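Local atomic coordinates of prolyl endopeptidase (Myxococcus xanthus, PDB entry 2BKL), a protein that probably cleaves oligopeptides on the carboxyl side of proline, and more slowly of alanine, as a serine protease of the S9A prolyl oligopeptidase family. Residues Val346-Leu349 / Lys350-Val354; Gly114-Lys117 / Asp118-Ser122. All coordinates share one frame; numbering follows the deposited sequence.

How the contacts relate
Both contacts are local, a hairpin turn and a loop, in the beta-propeller domain of the enzyme, and they lie far apart: their centres are 46 Å from each other and their nearest atoms about 34 Å, so they do not touch. Contact 2 (Gly114-Ser122) comes first along the chain and leads from one antiparallel sheet, ending in strand 107-110, into the next, beginning with strand 121-128. Contact 1 (Val346-Val354) instead joins two neighbouring strands inside a single four-stranded sheet. Thr348 OG1 accepts two backbone N-H groups, Ser116 OG one. The Ser122 side chain of contact 2 is about 13 Å from the bound N-[(benzyloxy)carbonyl]-L-alanyl-L-proline, not in contact with it.

Contact 1 of 2, residues Val346-Leu349 / Lys350-Val354; sequences VATL and KGKPV
Thr348 N gives its hydrogen to Lys352 O at 2.9 Å, and Val354 N bonds to Val346 O at the same length. Gly351 N reaches Thr348 O, also at 2.9 Å, closing a type I turn from Thr348 to Gly351. Thr348 OG1 accepts two more backbone N-H groups, from Lys350 N and Lys352 N, each at 3.2 Å; the bond from Lys352 is the straighter (152° at the hydrogen against 136°). A chi1 of 67° folds the hydroxyl back over the main chain, where both donors meet it. Gly351 takes a positive phi, where a side chain would be jammed against the preceding carbonyl.

This is the beta hairpin joining strands 341-348 and 353-356, the latter an outermost strand of a four-stranded propeller sheet. Ala347 faces Pro353 as a non-hydrogen-bonded pair with diverging side chains. Ala347 CA also brings its hydrogen to Lys352 O. A valine at Thr348 would probably leave the N-H groups of Lys350 and Lys352 without their shared acceptor and the turn less firmly fixed. Farther out, Thr348 CG2 meets Val354 CG2 at 3.7 Å, the two side chains crossing at about a right angle. Val346 CG1 lies 4.2 Å from Val354 CB, and both valines rest on His331 of the adjoining strand 331-338.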
# COMPACT_ATOMS: atom_id res chain seq x y z
N VAL A 346 5.80 -13.28 21.57
CA VAL A 346 7.12 -13.88 21.44
C VAL A 346 6.99 -15.34 21.85
O VAL A 346 6.40 -15.64 22.87
CB VAL A 346 8.17 -13.15 22.31
CG1 VAL A 346 9.54 -13.85 22.25
CG2 VAL A 346 8.29 -11.73 21.85
N ALA A 347 7.51 -16.21 21.01
CA ALA A 347 7.52 -17.66 21.26
C ALA A 347 8.92 -18.22 21.02
O ALA A 347 9.73 -17.61 20.33
CB ALA A 347 6.54 -18.37 20.34
N THR A 348 9.20 -19.41 21.56
CA THR A 348 10.47 -20.03 21.25
C THR A 348 10.43 -20.55 19.83
O THR A 348 9.37 -20.61 19.19
CB THR A 348 10.81 -21.21 22.19
OG1 THR A 348 9.88 -22.27 21.96
CG2 THR A 348 10.65 -20.80 23.67
N LEU A 349 11.58 -20.97 19.34
CA LEU A 349 11.68 -21.59 18.02
C LEU A 349 10.89 -22.90 17.91
O LEU A 349 10.58 -23.35 16.81
CB LEU A 349 13.14 -21.82 17.64
CG LEU A 349 14.00 -20.58 17.44
CD1 LEU A 349 15.46 -20.98 17.21
CD2 LEU A 349 13.48 -19.72 16.29
N LYS A 350 10.56 -23.52 19.04
CA LYS A 350 9.72 -24.71 19.05
C LYS A 350 8.24 -24.39 19.18
O LYS A 350 7.40 -25.29 19.22
CB LYS A 350 10.17 -25.64 20.19
CG LYS A 350 11.60 -26.12 20.03
CD LYS A 350 11.76 -27.06 18.85
CE LYS A 350 12.76 -28.18 19.15
NZ LYS A 350 12.80 -29.13 18.01
N GLY A 351 7.94 -23.08 19.19
CA GLY A 351 6.57 -22.59 19.21
C GLY A 351 5.92 -22.38 20.56
O GLY A 351 4.72 -22.07 20.63
N LYS A 352 6.69 -22.50 21.64
CA LYS A 352 6.15 -22.36 22.98
C LYS A 352 6.03 -20.89 23.36
O LYS A 352 6.99 -20.16 23.21
CB LYS A 352 7.01 -23.11 23.98
CG LYS A 352 7.06 -24.62 23.71
CD LYS A 352 5.74 -25.24 23.13
CE LYS A 352 5.80 -26.77 23.01
NZ LYS A 352 7.17 -27.33 23.22
N PRO A 353 4.85 -20.45 23.82
CA PRO A 353 4.68 -19.06 24.25
C PRO A 353 5.70 -18.63 25.29
O PRO A 353 5.97 -19.37 26.24
CB PRO A 353 3.25 -19.00 24.77
CG PRO A 353 2.55 -20.13 24.05
CD PRO A 353 3.59 -21.21 23.91
N VAL A 354 6.30 -17.46 25.09
CA VAL A 354 7.18 -16.83 26.08
C VAL A 354 6.44 -15.65 26.74
O VAL A 354 6.24 -15.61 27.96
CB VAL A 354 8.50 -16.37 25.44
CG1 VAL A 354 9.33 -15.60 26.44
CG2 VAL A 354 9.26 -17.57 24.90

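Contact 2 of 2, residues Gly114-Lys117 / Asp118-Ser122; sequences GWSK and DGTVS
The Trp115 side chain crosses that of Val121 at about a right angle, CE3 of the indole coming 3.9 Å from Val121 CG1. Farther round the ring, the edge at CZ3 meets Ser122 O, 3.6 Å away and in the ring plane. Trp159 packs edge-to-face with the indole, and Gln139 of strand 134-141 touches both Trp115 and Val121. Gly114-Thr120 is part of the loop after strand 107-110, and Val121 and Ser122 begin strand 121-128, so the chain passes here from one propeller sheet to the next.

At the bend Ser116 turns its side chain inward, chi1 at 70° placing OG toward the returning chain. There OG accepts Thr120 N at 3.0 Å, with 144° at the hydrogen, and gives its proton to a water 2.7 Å away. The water donates to Val121 O at 2.8 Å, tying the hydroxyl to the start of the strand. Asp118 braces the same bend: its OD1 takes the Thr120 OG1 proton at 2.7 Å on the syn side, 34° out of the carboxylate plane. Gly119 turns the chain with a positive phi, and its carbonyl receives Lys93 NZ. Ser122 OG hydrogen-bonds to Lys93 NZ and to Asp655 OD2, linking the propeller to the catalytic domain.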
# COMPACT_ATOMS: atom_id res chain seq x y z
N GLY A 114 19.08 16.28 -2.87
CA GLY A 114 20.15 16.75 -3.75
C GLY A 114 20.25 16.04 -5.08
O GLY A 114 21.17 16.35 -5.85
N TRP A 115 19.30 15.16 -5.39
CA TRP A 115 19.33 14.35 -6.61
C TRP A 115 18.74 15.01 -7.84
O TRP A 115 18.82 14.47 -8.94
CB TRP A 115 18.65 13.01 -6.38
CG TRP A 115 19.35 12.13 -5.43
CD1 TRP A 115 20.52 12.39 -4.76
CD2 TRP A 115 18.92 10.84 -4.99
NE1 TRP A 115 20.84 11.32 -3.96
CE2 TRP A 115 19.87 10.36 -4.09
CE3 TRP A 115 17.81 10.03 -5.28
CZ2 TRP A 115 19.76 9.12 -3.48
CZ3 TRP A 115 17.70 8.82 -4.67
CH2 TRP A 115 18.68 8.36 -3.80
N SER A 116 18.14 16.18 -7.65
CA SER A 116 17.56 16.97 -8.73
C SER A 116 17.30 18.36 -8.16
O SER A 116 17.34 18.56 -6.95
CB SER A 116 16.25 16.35 -9.24
OG SER A 116 15.21 16.45 -8.28
N LYS A 117 17.04 19.34 -9.01
CA LYS A 117 16.83 20.71 -8.53
C LYS A 117 15.40 20.93 -8.02
O LYS A 117 15.14 21.86 -7.24
CB LYS A 117 17.17 21.71 -9.64
CG LYS A 117 17.36 23.17 -9.16
CD LYS A 117 18.68 23.34 -8.37
CE LYS A 117 18.45 23.98 -6.98
NZ LYS A 117 18.17 25.44 -7.07
N ASP A 118 14.49 20.05 -8.40
CA ASP A 118 13.06 20.24 -8.18
C ASP A 118 12.35 19.07 -7.48
O ASP A 118 11.11 18.97 -7.51
CB ASP A 118 12.38 20.53 -9.53
CG ASP A 118 12.60 19.42 -10.55
OD1 ASP A 118 13.33 18.42 -10.27
OD2 ASP A 118 12.07 19.45 -11.68
N GLY A 119 13.10 18.19 -6.82
CA GLY A 119 12.51 17.11 -6.04
C GLY A 119 11.89 15.97 -6.82
O GLY A 119 11.04 15.26 -6.28
N THR A 120 12.34 15.76 -8.06
CA THR A 120 11.70 14.79 -8.96
C THR A 120 12.42 13.45 -9.11
O THR A 120 12.13 12.69 -10.03
CB THR A 120 11.49 15.40 -10.35
OG1 THR A 120 12.73 15.88 -10.87
CG2 THR A 120 10.53 16.62 -10.29
N VAL A 121 13.36 13.15 -8.22
CA VAL A 121 13.97 11.83 -8.13
C VAL A 121 13.94 11.41 -6.67
O VAL A 121 14.41 12.15 -5.80
CB VAL A 121 15.41 11.78 -8.68
CG1 VAL A 121 15.94 10.32 -8.71
CG2 VAL A 121 15.46 12.40 -10.06
N SER A 122 13.39 10.24 -6.41
CA SER A 122 13.18 9.74 -5.06
C SER A 122 14.02 8.49 -4.75
O SER A 122 14.44 7.76 -5.61
CB SER A 122 11.72 9.40 -4.86
OG SER A 122 10.95 10.58 -4.85
O HOH W 1 15.22 14.78 -6.10